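Peroxinectin A (Dictyostelium discoideum, PDB 6ERC) uses hydrogen peroxide to oxidise phenolic donors as a secreted haem peroxidase, and also has iodide and thiocyanate peroxidase activity. Local coordinates at residues Phe56-Asp70 with Asn351-Arg365. Residues are numbered along the deposited sequence; the frame is centred on the assembly and turned at random.
Sequences FDQQTHIGSKEHLTD and NEEENIDIYMISDLR. With CA (calcium ion), chain G.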
ATOM      1  N   PHE A  56      10.864  -0.312  17.497  1.00 57.66           N
ATOM      2  CA  PHE A  56      10.550   0.646  16.446  1.00 59.28           C
ATOM      3  C   PHE A  56      10.817   2.096  16.828  1.00 58.53           C
ATOM      4  O   PHE A  56      10.778   2.959  15.945  1.00 58.07           O
ATOM      5  CB  PHE A  56       9.087   0.485  16.024  1.00 58.85           C
ATOM      6  CG  PHE A  56       8.829  -0.764  15.234  1.00 58.88           C
ATOM      7  CD1 PHE A  56       8.913  -0.756  13.851  1.00 57.14           C
ATOM      8  CD2 PHE A  56       8.516  -1.952  15.871  1.00 58.72           C
ATOM      9  CE1 PHE A  56       8.684  -1.904  13.122  1.00 56.64           C
ATOM     10  CE2 PHE A  56       8.285  -3.104  15.144  1.00 58.75           C
ATOM     11  CZ  PHE A  56       8.370  -3.079  13.767  1.00 57.24           C
ATOM     12  N   ASP A  57      11.100   2.392  18.095  1.00 58.91           N
ATOM     13  CA  ASP A  57      11.288   3.779  18.502  1.00 58.24           C
ATOM     14  C   ASP A  57      12.396   4.431  17.686  1.00 58.81           C
ATOM     15  O   ASP A  57      13.470   3.855  17.494  1.00 58.54           O
ATOM     16  CB  ASP A  57      11.621   3.864  19.988  1.00 60.10           C
ATOM     17  CG  ASP A  57      11.676   5.295  20.484  1.00 59.83           C
ATOM     18  OD1 ASP A  57      10.664   6.011  20.322  1.00 58.10           O
ATOM     19  OD2 ASP A  57      12.725   5.706  21.030  1.00 60.15           O
ATOM     20  N   GLN A  58      12.127   5.643  17.209  1.00 60.46           N
ATOM     21  CA  GLN A  58      13.077   6.402  16.412  1.00 59.17           C
ATOM     22  C   GLN A  58      13.216   7.793  17.008  1.00 59.53           C
ATOM     23  O   GLN A  58      12.212   8.444  17.314  1.00 60.43           O
ATOM     24  CB  GLN A  58      12.625   6.485  14.953  1.00 59.02           C
ATOM     25  CG  GLN A  58      13.680   7.023  14.006  1.00 59.63           C
ATOM     26  CD  GLN A  58      13.309   6.811  12.554  1.00 57.97           C
ATOM     27  OE1 GLN A  58      12.357   6.094  12.246  1.00 57.84           O
ATOM     28  NE2 GLN A  58      14.060   7.433  11.651  1.00 57.34           N
ATOM     29  N   GLN A  59      14.463   8.237  17.183  1.00 60.67           N
ATOM     30  CA  GLN A  59      14.757   9.543  17.752  1.00 60.20           C
ATOM     31  C   GLN A  59      15.514  10.468  16.815  1.00 59.52           C
ATOM     32  O   GLN A  59      15.533  11.679  17.063  1.00 60.17           O
ATOM     33  CB  GLN A  59      15.578   9.397  19.043  1.00 59.42           C
ATOM     34  CG  GLN A  59      14.852   8.710  20.183  1.00 61.04           C
ATOM     35  CD  GLN A  59      15.634   8.776  21.480  1.00 60.89           C
ATOM     36  OE1 GLN A  59      16.864   8.811  21.475  1.00 60.04           O
ATOM     37  NE2 GLN A  59      14.921   8.809  22.598  1.00 61.82           N
ATOM     38  N   THR A  60      16.141   9.947  15.762  1.00 58.36           N
ATOM     39  CA  THR A  60      16.951  10.761  14.871  1.00 60.21           C
ATOM     40  C   THR A  60      16.653  10.389  13.425  1.00 60.04           C
ATOM     41  O   THR A  60      16.026   9.368  13.134  1.00 59.19           O
ATOM     42  CB  THR A  60      18.447  10.581  15.144  1.00 61.45           C
ATOM     43  OG1 THR A  60      18.857   9.284  14.703  1.00 59.32           O
ATOM     44  CG2 THR A  60      18.755  10.727  16.629  1.00 60.44           C
ATOM     45  N   HIS A  61      17.124  11.236  12.515  1.00 60.68           N
ATOM     46  CA  HIS A  61      17.012  10.961  11.091  1.00 60.00           C
ATOM     47  C   HIS A  61      18.121  10.007  10.669  1.00 59.72           C
ATOM     48  O   HIS A  61      19.289  10.207  11.016  1.00 61.17           O
ATOM     49  CB  HIS A  61      17.095  12.262  10.292  1.00 59.43           C
ATOM     50  CG  HIS A  61      17.154  12.062   8.810  1.00 59.90           C
ATOM     51  ND1 HIS A  61      16.055  11.702   8.060  1.00 58.00           N
ATOM     52  CD2 HIS A  61      18.183  12.175   7.936  1.00 59.72           C
ATOM     53  CE1 HIS A  61      16.404  11.601   6.790  1.00 58.28           C
ATOM     54  NE2 HIS A  61      17.690  11.883   6.688  1.00 58.20           N
ATOM     55  N   ILE A  62      17.753   8.962   9.933  1.00 60.39           N
ATOM     56  CA  ILE A  62      18.732   8.044   9.364  1.00 61.78           C
ATOM     57  C   ILE A  62      18.926   8.409   7.897  1.00 61.23           C
ATOM     58  O   ILE A  62      20.026   8.788   7.479  1.00 62.79           O
ATOM     59  CB  ILE A  62      18.301   6.573   9.524  1.00 62.18           C
ATOM     60  CG1 ILE A  62      18.307   6.163  11.003  1.00 60.84           C
ATOM     61  CG2 ILE A  62      19.222   5.645   8.733  1.00 61.38           C
ATOM     62  CD1 ILE A  62      17.065   6.568  11.773  1.00 61.59           C
ATOM     63  N   GLY A  63      17.857   8.306   7.111  1.00 57.00           N
ATOM     64  CA  GLY A  63      17.929   8.624   5.699  1.00 57.16           C
ATOM     65  C   GLY A  63      18.216   7.410   4.842  1.00 56.87           C
ATOM     66  O   GLY A  63      19.123   6.629   5.145  1.00 58.31           O
ATOM     67  N   SER A  64      17.455   7.250   3.763  1.00 58.64           N
ATOM     68  CA  SER A  64      17.574   6.080   2.904  1.00 57.57           C
ATOM     69  C   SER A  64      19.016   5.864   2.470  1.00 57.42           C
ATOM     70  O   SER A  64      19.641   6.757   1.891  1.00 58.14           O
ATOM     71  CB  SER A  64      16.671   6.250   1.680  1.00 56.39           C
ATOM     72  OG  SER A  64      16.818   5.163   0.785  1.00 55.85           O
ATOM     73  N   LYS A  65      19.544   4.674   2.762  1.00 60.16           N
ATOM     74  CA  LYS A  65      20.887   4.322   2.314  1.00 61.71           C
ATOM     75  C   LYS A  65      20.954   4.141   0.805  1.00 61.46           C
ATOM     76  O   LYS A  65      22.032   4.291   0.219  1.00 61.36           O
ATOM     77  CB  LYS A  65      21.358   3.047   3.017  1.00 62.34           C
ATOM     78  CG  LYS A  65      21.544   3.208   4.520  1.00 63.65           C
ATOM     79  CD  LYS A  65      22.009   1.914   5.187  1.00 64.60           C
ATOM     80  CE  LYS A  65      23.454   1.568   4.831  1.00 65.99           C
ATOM     81  NZ  LYS A  65      23.983   0.434   5.653  1.00 65.33           N
ATOM     82  N   GLU A  66      19.831   3.825   0.168  1.00 60.85           N
ATOM     83  CA  GLU A  66      19.761   3.703  -1.280  1.00 59.83           C
ATOM     84  C   GLU A  66      19.486   5.037  -1.965  1.00 58.48           C
ATOM     85  O   GLU A  66      19.480   5.094  -3.198  1.00 57.61           O
ATOM     86  CB  GLU A  66      18.679   2.688  -1.666  1.00 59.04           C
ATOM     87  CG  GLU A  66      19.002   1.246  -1.290  1.00 59.97           C
ATOM     88  CD  GLU A  66      18.949   0.991   0.209  1.00 60.91           C
ATOM     89  OE1 GLU A  66      18.213   1.713   0.918  1.00 59.77           O
ATOM     90  OE2 GLU A  66      19.647   0.067   0.678  1.00 60.47           O
ATOM     91  N   HIS A  67      19.261   6.103  -1.195  1.00 59.17           N
ATOM     92  CA  HIS A  67      19.040   7.444  -1.739  1.00 58.64           C
ATOM     93  C   HIS A  67      17.744   7.504  -2.547  1.00 57.22           C
ATOM     94  O   HIS A  67      17.701   8.019  -3.666  1.00 56.95           O
ATOM     95  CB  HIS A  67      20.234   7.894  -2.581  1.00 58.15           C
ATOM     96  CG  HIS A  67      21.540   7.829  -1.855  1.00 59.27           C
ATOM     97  ND1 HIS A  67      21.882   8.718  -0.860  1.00 60.03           N
ATOM     98  CD2 HIS A  67      22.586   6.978  -1.977  1.00 60.82           C
ATOM     99  CE1 HIS A  67      23.084   8.419  -0.401  1.00 60.69           C
ATOM    100  NE2 HIS A  67      23.534   7.369  -1.061  1.00 61.04           N
ATOM    101  N   LEU A  68      16.677   6.977  -1.961  1.00 56.31           N
ATOM    102  CA  LEU A  68      15.365   6.987  -2.584  1.00 54.53           C
ATOM    103  C   LEU A  68      14.575   8.212  -2.139  1.00 54.76           C
ATOM    104  O   LEU A  68      14.896   8.864  -1.143  1.00 55.90           O
ATOM    105  CB  LEU A  68      14.601   5.707  -2.242  1.00 54.93           C
ATOM    106  CG  LEU A  68      14.888   4.490  -3.126  1.00 55.31           C
ATOM    107  CD1 LEU A  68      16.353   4.409  -3.532  1.00 56.33           C
ATOM    108  CD2 LEU A  68      14.468   3.219  -2.408  1.00 55.22           C
ATOM    109  N   THR A  69      13.531   8.517  -2.897  1.00 53.54           N
ATOM    110  CA  THR A  69      12.755   9.732  -2.708  1.00 54.43           C
ATOM    111  C   THR A  69      11.426   9.427  -2.027  1.00 51.77           C
ATOM    112  O   THR A  69      10.959   8.286  -2.002  1.00 49.64           O
ATOM    113  CB  THR A  69      12.496  10.419  -4.052  1.00 54.37           C
ATOM    114  OG1 THR A  69      11.741   9.545  -4.899  1.00 54.43           O
ATOM    115  CG2 THR A  69      13.804  10.768  -4.740  1.00 53.94           C
ATOM    116  N   ASP A  70      10.816  10.477  -1.475  1.00 50.78           N
ATOM    117  CA  ASP A  70       9.470  10.343  -0.932  1.00 49.95           C
ATOM    118  C   ASP A  70       8.494   9.864  -1.997  1.00 52.44           C
ATOM    119  O   ASP A  70       7.556   9.118  -1.691  1.00 51.85           O
ATOM    120  CB  ASP A  70       9.000  11.676  -0.347  1.00 51.39           C
ATOM    121  CG  ASP A  70       9.802  12.099   0.872  1.00 54.03           C
ATOM    122  OD1 ASP A  70      10.221  11.216   1.655  1.00 54.83           O
ATOM    123  OD2 ASP A  70      10.010  13.321   1.049  1.00 52.99           O
ATOM    124  N   ASN A 351      13.047  15.284  -2.329  1.00 52.66           N
ATOM    125  CA  ASN A 351      13.329  15.000  -0.927  1.00 55.51           C
ATOM    126  C   ASN A 351      13.618  13.516  -0.719  1.00 55.86           C
ATOM    127  O   ASN A 351      12.861  12.655  -1.178  1.00 53.73           O
ATOM    128  CB  ASN A 351      12.148  15.437  -0.059  1.00 54.69           C
ATOM    129  CG  ASN A 351      12.449  15.349   1.422  1.00 54.89           C
ATOM    130  OD1 ASN A 351      13.602  15.453   1.843  1.00 56.70           O
ATOM    131  ND2 ASN A 351      11.410  15.157   2.223  1.00 54.25           N
ATOM    132  N   GLU A 352      14.714  13.221  -0.020  1.00 54.52           N
ATOM    133  CA  GLU A 352      15.107  11.843   0.241  1.00 54.96           C
ATOM    134  C   GLU A 352      14.271  11.259   1.373  1.00 54.97           C
ATOM    135  O   GLU A 352      13.992  11.933   2.369  1.00 55.01           O
ATOM    136  CB  GLU A 352      16.591  11.768   0.599  1.00 56.37           C
ATOM    137  CG  GLU A 352      17.166  10.361   0.553  1.00 57.00           C
ATOM    138  CD  GLU A 352      18.587  10.290   1.087  1.00 59.33           C
ATOM    139  OE1 GLU A 352      18.769  10.384   2.324  1.00 57.58           O
ATOM    140  OE2 GLU A 352      19.520  10.148   0.267  1.00 58.68           O
ATOM    141  N   GLU A 353      13.875   9.997   1.218  1.00 54.73           N
ATOM    142  CA  GLU A 353      13.009   9.346   2.193  1.00 54.83           C
ATOM    143  C   GLU A 353      13.843   8.751   3.326  1.00 54.96           C
ATOM    144  O   GLU A 353      15.058   8.944   3.418  1.00 55.42           O
ATOM    145  CB  GLU A 353      12.149   8.276   1.522  1.00 52.57           C
ATOM    146  CG  GLU A 353      12.906   7.022   1.105  1.00 52.71           C
ATOM    147  CD  GLU A 353      11.980   5.909   0.668  1.00 52.98           C
ATOM    148  OE1 GLU A 353      10.755   6.145   0.612  1.00 52.29           O
ATOM    149  OE2 GLU A 353      12.474   4.796   0.390  1.00 53.46           O
ATOM    150  N   GLU A 354      13.176   8.006   4.199  1.00 55.90           N
ATOM    151  CA  GLU A 354      13.798   7.373   5.351  1.00 55.75           C
ATOM    152  C   GLU A 354      14.269   5.964   4.992  1.00 55.51           C
ATOM    153  O   GLU A 354      13.831   5.369   4.006  1.00 54.54           O
ATOM    154  CB  GLU A 354      12.797   7.335   6.508  1.00 54.69           C
ATOM    155  CG  GLU A 354      13.400   7.251   7.893  1.00 57.71           C
ATOM    156  CD  GLU A 354      14.357   8.381   8.196  1.00 58.34           C
ATOM    157  OE1 GLU A 354      13.903   9.546   8.194  1.00 58.68           O
ATOM    158  OE2 GLU A 354      15.554   8.102   8.431  1.00 56.72           O
ATOM    159  N   ASN A 355      15.177   5.432   5.808  1.00 57.74           N
ATOM    160  CA  ASN A 355      15.734   4.113   5.548  1.00 56.92           C
ATOM    161  C   ASN A 355      14.759   3.020   5.967  1.00 55.15           C
ATOM    162  O   ASN A 355      13.949   3.198   6.881  1.00 54.57           O
ATOM    163  CB  ASN A 355      17.053   3.931   6.294  1.00 57.18           C
ATOM    164  CG  ASN A 355      17.897   2.812   5.719  1.00 57.64           C
ATOM    165  OD1 ASN A 355      18.157   2.768   4.518  1.00 59.03           O
ATOM    166  ND2 ASN A 355      18.326   1.900   6.576  1.00 58.71           N
ATOM    167  N   ILE A 356      14.845   1.880   5.291  1.00 56.27           N
ATOM    168  CA  ILE A 356      14.012   0.726   5.609  1.00 57.34           C
ATOM    169  C   ILE A 356      14.762  -0.102   6.642  1.00 59.02           C
ATOM    170  O   ILE A 356      15.744  -0.779   6.324  1.00 59.87           O
ATOM    171  CB  ILE A 356      13.676  -0.099   4.363  1.00 56.88           C
ATOM    172  CG1 ILE A 356      12.782   0.715   3.427  1.00 56.42           C
ATOM    173  CG2 ILE A 356      12.957  -1.388   4.759  1.00 55.07           C
ATOM    174  CD1 ILE A 356      12.827   0.265   1.989  1.00 55.15           C
ATOM    175  N   ASP A 357      14.292  -0.046   7.879  1.00 58.11           N
ATOM    176  CA  ASP A 357      14.967  -0.656   9.010  1.00 57.94           C
ATOM    177  C   ASP A 357      13.933  -0.810  10.119  1.00 57.87           C
ATOM    178  O   ASP A 357      12.735  -0.610   9.899  1.00 57.67           O
ATOM    179  CB  ASP A 357      16.171   0.194   9.416  1.00 58.14           C
ATOM    180  CG  ASP A 357      15.827   1.661   9.519  1.00 56.41           C
ATOM    181  OD1 ASP A 357      14.640   1.978   9.744  1.00 54.47           O
ATOM    182  OD2 ASP A 357      16.736   2.499   9.362  1.00 57.54           O
ATOM    183  N   ILE A 358      14.387  -1.164  11.320  1.00 60.28           N
ATOM    184  CA  ILE A 358      13.441  -1.388  12.405  1.00 60.07           C
ATOM    185  C   ILE A 358      12.783  -0.096  12.868  1.00 58.90           C
ATOM    186  O   ILE A 358      11.773  -0.147  13.577  1.00 58.85           O
ATOM    187  CB  ILE A 358      14.133  -2.087  13.588  1.00 58.37           C
ATOM    188  CG1 ILE A 358      15.301  -1.243  14.110  1.00 59.39           C
ATOM    189  CG2 ILE A 358      14.603  -3.473  13.172  1.00 58.55           C
ATOM    190  CD1 ILE A 358      15.850  -1.716  15.437  1.00 60.69           C
ATOM    191  N   TYR A 359      13.309   1.062  12.481  1.00 57.68           N
ATOM    192  CA  TYR A 359      12.869   2.328  13.048  1.00 58.12           C
ATOM    193  C   TYR A 359      11.724   2.942  12.261  1.00 56.50           C
ATOM    194  O   TYR A 359      11.735   2.958  11.027  1.00 56.90           O
ATOM    195  CB  TYR A 359      14.037   3.300  13.101  1.00 57.72           C
ATOM    196  CG  TYR A 359      15.224   2.666  13.744  1.00 58.80           C
ATOM    197  CD1 TYR A 359      15.277   2.508  15.117  1.00 59.48           C
ATOM    198  CD2 TYR A 359      16.276   2.185  12.981  1.00 57.86           C
ATOM    199  CE1 TYR A 359      16.353   1.911  15.719  1.00 58.76           C
ATOM    200  CE2 TYR A 359      17.360   1.582  13.574  1.00 60.00           C
ATOM    201  CZ  TYR A 359      17.392   1.448  14.944  1.00 59.33           C
ATOM    202  OH  TYR A 359      18.475   0.851  15.540  1.00 60.61           O
ATOM    203  N   MET A 360      10.745   3.462  12.997  1.00 55.80           N
ATOM    204  CA  MET A 360       9.588   4.132  12.429  1.00 56.39           C
ATOM    205  C   MET A 360       9.475   5.512  13.054  1.00 56.85           C
ATOM    206  O   MET A 360       9.600   5.655  14.274  1.00 57.57           O
ATOM    207  CB  MET A 360       8.320   3.319  12.683  1.00 56.75           C
ATOM    208  CG  MET A 360       7.056   3.919  12.103  1.00 56.01           C
ATOM    209  SD  MET A 360       5.649   2.807  12.291  1.00 54.12           S
ATOM    210  CE  MET A 360       6.203   1.385  11.353  1.00 54.75           C
ATOM    211  N   ILE A 361       9.257   6.527  12.217  1.00 56.98           N
ATOM    212  CA  ILE A 361       9.134   7.885  12.726  1.00 56.89           C
ATOM    213  C   ILE A 361       7.992   7.961  13.735  1.00 56.23           C
ATOM    214  O   ILE A 361       7.058   7.148  13.722  1.00 56.37           O
ATOM    215  CB  ILE A 361       8.921   8.885  11.578  1.00 55.83           C
ATOM    216  CG1 ILE A 361       7.722   8.467  10.720  1.00 56.15           C
ATOM    217  CG2 ILE A 361      10.183   8.989  10.732  1.00 55.88           C
ATOM    218  CD1 ILE A 361       7.308   9.508   9.700  1.00 55.37           C
ATOM    219  N   SER A 362       8.073   8.948  14.624  1.00 55.69           N
ATOM    220  CA  SER A 362       7.067   9.098  15.665  1.00 57.44           C
ATOM    221  C   SER A 362       5.763   9.685  15.144  1.00 57.88           C
ATOM    222  O   SER A 362       4.737   9.574  15.825  1.00 57.02           O
ATOM    223  CB  SER A 362       7.609   9.972  16.797  1.00 59.05           C
ATOM    224  OG  SER A 362       8.656   9.305  17.479  1.00 58.76           O
ATOM    225  N   ASP A 363       5.776  10.308  13.961  1.00 58.65           N
ATOM    226  CA  ASP A 363       4.526  10.753  13.353  1.00 57.01           C
ATOM    227  C   ASP A 363       3.589   9.581  13.111  1.00 55.81           C
ATOM    228  O   ASP A 363       2.366   9.730  13.214  1.00 55.96           O
ATOM    229  CB  ASP A 363       4.809  11.484  12.042  1.00 57.09           C
ATOM    230  CG  ASP A 363       5.673  12.714  12.235  1.00 58.57           C
ATOM    231  OD1 ASP A 363       6.870  12.554  12.557  1.00 59.11           O
ATOM    232  OD2 ASP A 363       5.156  13.840  12.067  1.00 58.01           O
ATOM    233  N   LEU A 364       4.142   8.412  12.797  1.00 54.83           N
ATOM    234  CA  LEU A 364       3.359   7.201  12.596  1.00 56.06           C
ATOM    235  C   LEU A 364       3.262   6.357  13.862  1.00 57.83           C
ATOM    236  O   LEU A 364       2.209   5.770  14.136  1.00 57.60           O
ATOM    237  CB  LEU A 364       3.977   6.361  11.473  1.00 56.81           C
ATOM    238  CG  LEU A 364       4.048   7.003  10.084  1.00 55.43           C
ATOM    239  CD1 LEU A 364       5.116   6.327   9.246  1.00 54.87           C
ATOM    240  CD2 LEU A 364       2.702   6.919   9.389  1.00 54.16           C
ATOM    241  N   ARG A 365       4.342   6.284  14.643  1.00 58.98           N
ATOM    242  CA  ARG A 365       4.374   5.381  15.788  1.00 57.98           C
ATOM    243  C   ARG A 365       3.736   5.992  17.029  1.00 57.73           C
ATOM    244  O   ARG A 365       3.219   5.257  17.875  1.00 58.41           O
ATOM    245  CB  ARG A 365       5.818   4.975  16.092  1.00 57.97           C
ATOM    246  CG  ARG A 365       5.939   3.665  16.853  1.00 59.30           C
ATOM    247  CD  ARG A 365       7.385   3.333  17.186  1.00 58.33           C
ATOM    248  NE  ARG A 365       7.939   4.226  18.199  1.00 59.61           N
ATOM    249  CZ  ARG A 365       7.722   4.111  19.508  1.00 59.15           C
ATOM    250  NH1 ARG A 365       6.950   3.141  19.980  1.00 59.73           N
ATOM    251  NH2 ARG A 365       8.275   4.973  20.350  1.00 58.65           N
TER
HETATM  252 CA    CA G 605      12.955   3.489   9.075  1.00 47.37          CA
HETATM  253  O   HOH W   1       9.866   9.086  19.819  1.00 43.48           O
HETATM  254  O   HOH W   2       9.336   6.451  16.886  1.00 41.59           O
HETATM  255  O   HOH W   3      14.952   4.678   9.417  1.00 42.87           O
HETATM  256  O   HOH W   4      12.151   5.552   9.944  1.00 42.47           O
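Leu-68 O accepts from Glu-353 N (2.8 Å) and Asp-70 N donates to Asn-351 O, framing a single beta bridge between Thr-69 and Glu-352. Elsewhere the backbones are irregular, joined by Ser-64 N to Glu-353 O and by a nearly straight bond from Met-360 N to Phe-56 O (171°). At the backbone angles of Gly-63 a CB would press against the preceding carbonyl and strike the His-61 ring, which suits glycine here, just ahead of the type I turn Ser-64 to His-67.

Glu-354 serves the backbone before that turn: its chain bends at chi2 (57°), turning the carboxylate so that OE2 accepts from Gly-63 N (2.7 Å) and Ile-62 N (2.8 Å), while OE1 accepts weakly from His-61 ND1. With an alanine here, both amides would probably lose their acceptor and the imidazole would be freer to turn.

Within this animal haem peroxidase domain, the loop joining helices 48-56 and 70-80 lies against a calcium-binding loop, where Asn-355 O, Asp-357 OD1, Tyr-359 O, two waters and Ser-306 coordinate the ion. Asp-357 OD1 closes an Asx turn onto Tyr-359 N. Asn-355 OD1 ties this loop to segment 56-70, accepting from Lys-65 N (2.9 Å) above its carbonyl plane. His-67 ND1 donates to Glu-352 OE2 (3.0 Å) nearly along its C-O axis. A salt bridge joins Asp-57 OD1 to Arg-365 NH2 (2.6 Å), its planes nearly perpendicular and its hydrogen bond weak.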